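Local coordinates for ABC-type transport system, sugar-family extracellular solute-binding protein (PDB 6HNI) that probably captures free tyrosine outside the cell for an ABC importer, closing round the ligand, and also has adhesive properties, at residues A[39-42]-A[43-47]; A[256-259]-A[260-263]. The protein carries 1 engineered substitution. All coordinates share one frame; numbering follows the deposited sequence.

Interaction 1 (A[39-42]-A[43-47]). With EDO (1,2-ethanediol), chain C.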
loop_
_atom_site.group_PDB
_atom_site.type_symbol
_atom_site.label_atom_id
_atom_site.label_comp_id
_atom_site.label_asym_id
_atom_site.label_seq_id
_atom_site.Cartn_x
_atom_site.Cartn_y
_atom_site.Cartn_z
ATOM N N ALA A 39 5.351 -2.735 7.770
ATOM C CA ALA A 39 4.422 -2.637 8.922
ATOM C C ALA A 39 3.440 -3.802 8.924
ATOM O O ALA A 39 3.115 -4.379 10.014
ATOM C CB ALA A 39 3.688 -1.287 8.945
ATOM N N THR A 40 2.962 -4.229 7.767
ATOM C CA THR A 40 2.024 -5.352 7.744
ATOM C C THR A 40 2.706 -6.613 8.205
ATOM O O THR A 40 2.040 -7.425 8.885
ATOM C CB THR A 40 1.329 -5.597 6.402
ATOM O OG1 THR A 40 2.266 -6.115 5.449
ATOM C CG2 THR A 40 0.697 -4.348 5.872
ATOM N N ARG A 41 3.940 -6.849 7.822
ATOM C CA ARG A 41 4.651 -8.052 8.254
ATOM C C ARG A 41 4.792 -8.023 9.778
ATOM O O ARG A 41 4.578 -9.058 10.477
ATOM C CB ARG A 41 6.012 -8.150 7.545
ATOM C CG ARG A 41 6.779 -9.451 7.701
ATOM C CD ARG A 41 7.600 -9.451 8.952
ATOM N NE ARG A 41 8.584 -10.538 9.022
ATOM C CZ ARG A 41 9.826 -10.520 8.536
ATOM N NH1 ARG A 41 10.649 -11.535 8.762
ATOM N NH2 ARG A 41 10.301 -9.482 7.877
ATOM N N THR A 42 5.173 -6.873 10.316
ATOM C CA THR A 42 5.335 -6.709 11.762
ATOM C C THR A 42 4.053 -7.079 12.504
ATOM O O THR A 42 4.069 -7.884 13.485
ATOM C CB THR A 42 5.766 -5.274 12.075
ATOM O OG1 THR A 42 7.082 -5.102 11.549
ATOM C CG2 THR A 42 5.804 -4.990 13.576
ATOM N N GLY A 43 2.931 -6.531 12.080
ATOM C CA GLY A 43 1.637 -6.826 12.712
ATOM C C GLY A 43 1.228 -8.272 12.592
ATOM O O GLY A 43 0.709 -8.866 13.589
ATOM N N PHE A 44 1.421 -8.883 11.435
ATOM C CA PHE A 44 1.028 -10.265 11.202
ATOM C C PHE A 44 1.768 -11.170 12.177
ATOM O O PHE A 44 1.145 -12.039 12.816
ATOM C CB PHE A 44 1.377 -10.653 9.764
ATOM C CG PHE A 44 1.111 -12.067 9.361
ATOM C CD1 PHE A 44 -0.062 -12.405 8.767
ATOM C CD2 PHE A 44 2.123 -13.035 9.437
ATOM C CE1 PHE A 44 -0.317 -13.698 8.341
ATOM C CE2 PHE A 44 1.862 -14.342 9.011
ATOM C CZ PHE A 44 0.660 -14.664 8.451
ATOM N N VAL A 45 3.069 -10.995 12.308
ATOM C CA VAL A 45 3.864 -11.865 13.180
ATOM C C VAL A 45 3.448 -11.663 14.645
ATOM O O VAL A 45 3.359 -12.639 15.428
ATOM C CB VAL A 45 5.375 -11.646 12.938
ATOM C CG1 VAL A 45 6.245 -12.390 13.944
ATOM C CG2 VAL A 45 5.736 -12.046 11.504
ATOM N N LYS A 46 3.183 -10.422 15.044
ATOM C CA LYS A 46 2.732 -10.162 16.427
ATOM C C LYS A 46 1.385 -10.828 16.680
ATOM O O LYS A 46 1.187 -11.385 17.803
ATOM C CB LYS A 46 2.638 -8.664 16.742
ATOM C CG LYS A 46 3.956 -7.948 16.845
ATOM C CD LYS A 46 3.784 -6.456 17.069
ATOM C CE LYS A 46 5.134 -5.775 17.220
ATOM N NZ LYS A 46 4.974 -4.306 17.260
ATOM N N ALA A 47 0.451 -10.815 15.728
ATOM C CA ALA A 47 -0.842 -11.460 15.937
ATOM C C ALA A 47 -0.622 -12.957 16.117
ATOM O O ALA A 47 -1.247 -13.590 16.985
ATOM C CB ALA A 47 -1.846 -11.186 14.795
HETATM C C1 EDO C . 14.670 -9.937 7.714
HETATM O O1 EDO C . 13.297 -9.523 7.591
HETATM C C2 EDO C . 14.819 -11.418 7.370
HETATM O O2 EDO C . 13.802 -12.183 8.050
#

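Interaction 2 (A[256-259]-A[260-263]). With TYR (tyrosine), chain B.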
loop_
_atom_site.group_PDB
_atom_site.type_symbol
_atom_site.label_atom_id
_atom_site.label_comp_id
_atom_site.label_asym_id
_atom_site.label_seq_id
_atom_site.Cartn_x
_atom_site.Cartn_y
_atom_site.Cartn_z
ATOM N N ILE A 256 -4.701 4.836 6.559
ATOM C CA ILE A 256 -4.911 3.707 7.504
ATOM C C ILE A 256 -3.618 3.285 8.140
ATOM O O ILE A 256 -2.495 3.655 7.755
ATOM C CB ILE A 256 -5.559 2.523 6.790
ATOM C CG1 ILE A 256 -4.572 1.879 5.796
ATOM C CG2 ILE A 256 -6.905 2.909 6.195
ATOM C CD1 ILE A 256 -4.938 0.508 5.320
ATOM N N ASN A 257 -3.768 2.457 9.178
ATOM C CA ASN A 257 -2.611 1.924 9.941
ATOM C C ASN A 257 -2.287 0.545 9.435
ATOM O O ASN A 257 -3.040 -0.450 9.670
ATOM C CB ASN A 257 -2.980 1.904 11.444
ATOM C CG ASN A 257 -1.854 1.448 12.344
ATOM O OD1 ASN A 257 -1.121 0.529 12.021
ATOM N ND2 ASN A 257 -1.759 2.072 13.542
ATOM N N TYR A 258 -1.143 0.428 8.770
ATOM C CA TYR A 258 -0.797 -0.833 8.113
ATOM C C TYR A 258 -0.352 -1.944 9.100
ATOM O O TYR A 258 -0.591 -3.123 8.826
ATOM C CB TYR A 258 0.276 -0.592 7.057
ATOM C CG TYR A 258 -0.313 -0.156 5.714
ATOM C CD1 TYR A 258 -0.690 1.184 5.500
ATOM C CD2 TYR A 258 -0.494 -1.036 4.695
ATOM C CE1 TYR A 258 -1.223 1.564 4.297
ATOM C CE2 TYR A 258 -0.990 -0.622 3.438
ATOM C CZ TYR A 258 -1.375 0.685 3.292
ATOM O OH TYR A 258 -1.861 1.132 2.056
ATOM N N GLU A 259 0.244 -1.551 10.215
ATOM C CA GLU A 259 0.563 -2.577 11.249
ATOM C C GLU A 259 -0.735 -3.198 11.722
ATOM O O GLU A 259 -0.809 -4.449 11.888
ATOM C CB GLU A 259 1.352 -1.975 12.381
ATOM C CG GLU A 259 1.788 -3.120 13.325
ATOM C CD GLU A 259 2.755 -2.729 14.443
ATOM O OE1 GLU A 259 3.497 -1.713 14.342
ATOM O OE2 GLU A 259 2.804 -3.501 15.434
ATOM N N LYS A 260 -1.752 -2.402 12.012
ATOM C CA LYS A 260 -3.072 -2.969 12.421
ATOM C C LYS A 260 -3.681 -3.836 11.350
ATOM O O LYS A 260 -4.370 -4.840 11.621
ATOM C CB LYS A 260 -4.045 -1.899 12.898
ATOM C CG LYS A 260 -3.557 -1.137 14.118
ATOM C CD LYS A 260 -4.529 -0.071 14.567
ATOM C CE LYS A 260 -4.082 0.610 15.835
ATOM N NZ LYS A 260 -5.227 1.347 16.398
ATOM N N LEU A 261 -3.534 -3.445 10.090
ATOM C CA LEU A 261 -4.037 -4.246 8.962
ATOM C C LEU A 261 -3.347 -5.627 8.901
ATOM O O LEU A 261 -4.010 -6.639 8.662
ATOM C CB LEU A 261 -3.902 -3.479 7.627
ATOM C CG LEU A 261 -4.761 -3.956 6.472
ATOM C CD1 LEU A 261 -6.211 -3.491 6.647
ATOM C CD2 LEU A 261 -4.210 -3.411 5.123
ATOM N N GLY A 262 -2.040 -5.626 9.116
ATOM C CA GLY A 262 -1.270 -6.858 9.189
ATOM C C GLY A 262 -1.660 -7.752 10.375
ATOM O O GLY A 262 -1.781 -8.961 10.211
ATOM N N TYR A 263 -1.931 -7.094 11.474
ATOM C CA TYR A 263 -2.334 -7.820 12.726
ATOM C C TYR A 263 -3.663 -8.498 12.435
ATOM O O TYR A 263 -3.843 -9.697 12.765
ATOM C CB TYR A 263 -2.432 -6.802 13.837
ATOM C CG TYR A 263 -2.685 -7.467 15.164
ATOM C CD1 TYR A 263 -3.954 -7.900 15.487
ATOM C CD2 TYR A 263 -1.630 -7.740 16.052
ATOM C CE1 TYR A 263 -4.202 -8.573 16.709
ATOM C CE2 TYR A 263 -1.863 -8.395 17.275
ATOM C CZ TYR A 263 -3.145 -8.810 17.561
ATOM O OH TYR A 263 -3.368 -9.522 18.761
HETATM N N TYR B . -1.786 -0.927 -2.295
HETATM C CA TYR B . -0.547 -1.513 -2.836
HETATM C C TYR B . -0.874 -2.799 -3.578
HETATM O O TYR B . 0.055 -3.502 -3.957
HETATM C CB TYR B . 0.574 -1.619 -1.783
HETATM C CG TYR B . 1.045 -0.286 -1.303
HETATM C CD1 TYR B . 1.735 0.580 -2.200
HETATM C CD2 TYR B . 0.796 0.202 -0.055
HETATM C CE1 TYR B . 2.100 1.839 -1.798
HETATM C CE2 TYR B . 1.159 1.463 0.364
HETATM C CZ TYR B . 1.830 2.316 -0.544
HETATM O OH TYR B . 2.195 3.587 -0.147
HETATM O OXT TYR B . -2.023 -3.061 -3.867
#

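Interaction 1 (A[39-42]-A[43-47])
The guanidinium of Arg41 has Val45 CG2 at its edge, near the plane and by the NE end, with NE 4.1 Å from that methyl; its NH1/NH2 end meets an ethanediol, probably from the crystallisation liquor. Both residues sit on helix 35-50, the helix of the beta-alpha-beta unit that runs from strand 24-30 to strand 59-65 in the Rossmann-like domain of this solute-binding protein. The diol is gripped twice: Arg41 NH2 donates to O1 at 3.0 Å, in the guanidinium plane, and NH1 gives a longer bond to O2. Phe63 makes a cation-pi contact with the same group. The second flat group, the ring of Phe44, leaves the helix in another direction and stacks with Phe89 of strand 87-91; across the turn Phe44 makes its contact through CB, 3.4 Å from Thr40 O.

Arg41 starts out with CG anti to N, then bends at chi2 (-86°), which brings the chain alongside Val45, both pointing the same way. One residue on, Thr42 and Lys46 repeat this i to i+4 pairing: the extended lysine chain runs alongside Thr42, its CG 3.4 Å from Thr42 O and its CE beside the threonine methyl. The ammonium of Lys46 goes on to a salt bridge with Glu259, while the hydroxyls of Thr40 and Thr42 bond back to the carbonyls of Leu37 and Asp38.

Four successive alpha-helical bonds carry the backbone. Gly43, buried and without a side chain, gives the first, its N 3.0 Å from Ala39 O with an N-H...O angle of 169°; the last runs from Lys46 N to Thr42 O at 3.1 Å.

Interaction 2 (A[256-259]-A[260-263])
Asn257 and Lys260 meet where helix 258-273 begins. With its CG anti to the backbone N (chi1 -177°), Asn257 turns its amide back over the first turn, and OD1 accepts from Lys260 N at 3.0 Å. The N-H...O angle is close to straight (170°), yet the donor stands above the amide plane, 50° out of it, so the bond does not use a lone-pair direction. Lys260 CG sits beside its own backbone N, anti to the carbonyl carbon, which lays the extended chain across the asparagine side chain at about a right angle. CG, CD and CE run over one face of the amide, CG 3.6 Å from Asn257 CG, with CD and CE above the ND2 half, so methylenes cover that face.

On the buried side Leu261 takes up the contact. Its CB lies 3.5 Å from Tyr258 O, and CD2 reaches Ile256 CD1, at 4.0 Å, and, more loosely, Tyr258 CD2, coming at the ring obliquely. The same isoleucine methyl lies over one face of that ring, offset toward the rim. Tyr258 OH bonds to Asp137 OD2, an oxygen that also bonds to the bound tyrosine, and it touches the ligand ring directly, OH to CE2 at 3.5 Å. The bond to Asp137 restrains the hydroxyl end, and the ring packs against Ile256 and Leu261.

The extended Glu259 chain ends in a salt bridge to Lys46 of helix 35-50; its carbonyl accepts from Tyr263 N at 2.9 Å. Leu261 N to Asn257 O and Gly262 N to Tyr258 O complete the first helical hydrogen bonds. This is a side-chain N-cap on a helix whose first residue, Tyr258, lines the tyrosine-binding pocket of a periplasmic-binding-protein fold.

Interactions 1 and 2 occupy neighbouring helices, 35-50 and 258-273, with centres about 8 Å apart, and they touch at several points. A salt bridge ties them, Lys46 NZ to Glu259 OE2 at 2.9 Å. Farther from the ligand, Ala47 CB packs 3.2 Å from Tyr263 O, and the Tyr263 ring reaches Gly43 O through CD2. Near the pocket, Thr40 CG2 lies 3.4 Å from Tyr258 O. The Thr40 side chain is about 7 Å from the bound tyrosine, whereas Tyr258 touches it, which puts 39-42 behind a pocket residue supplied by 256-259.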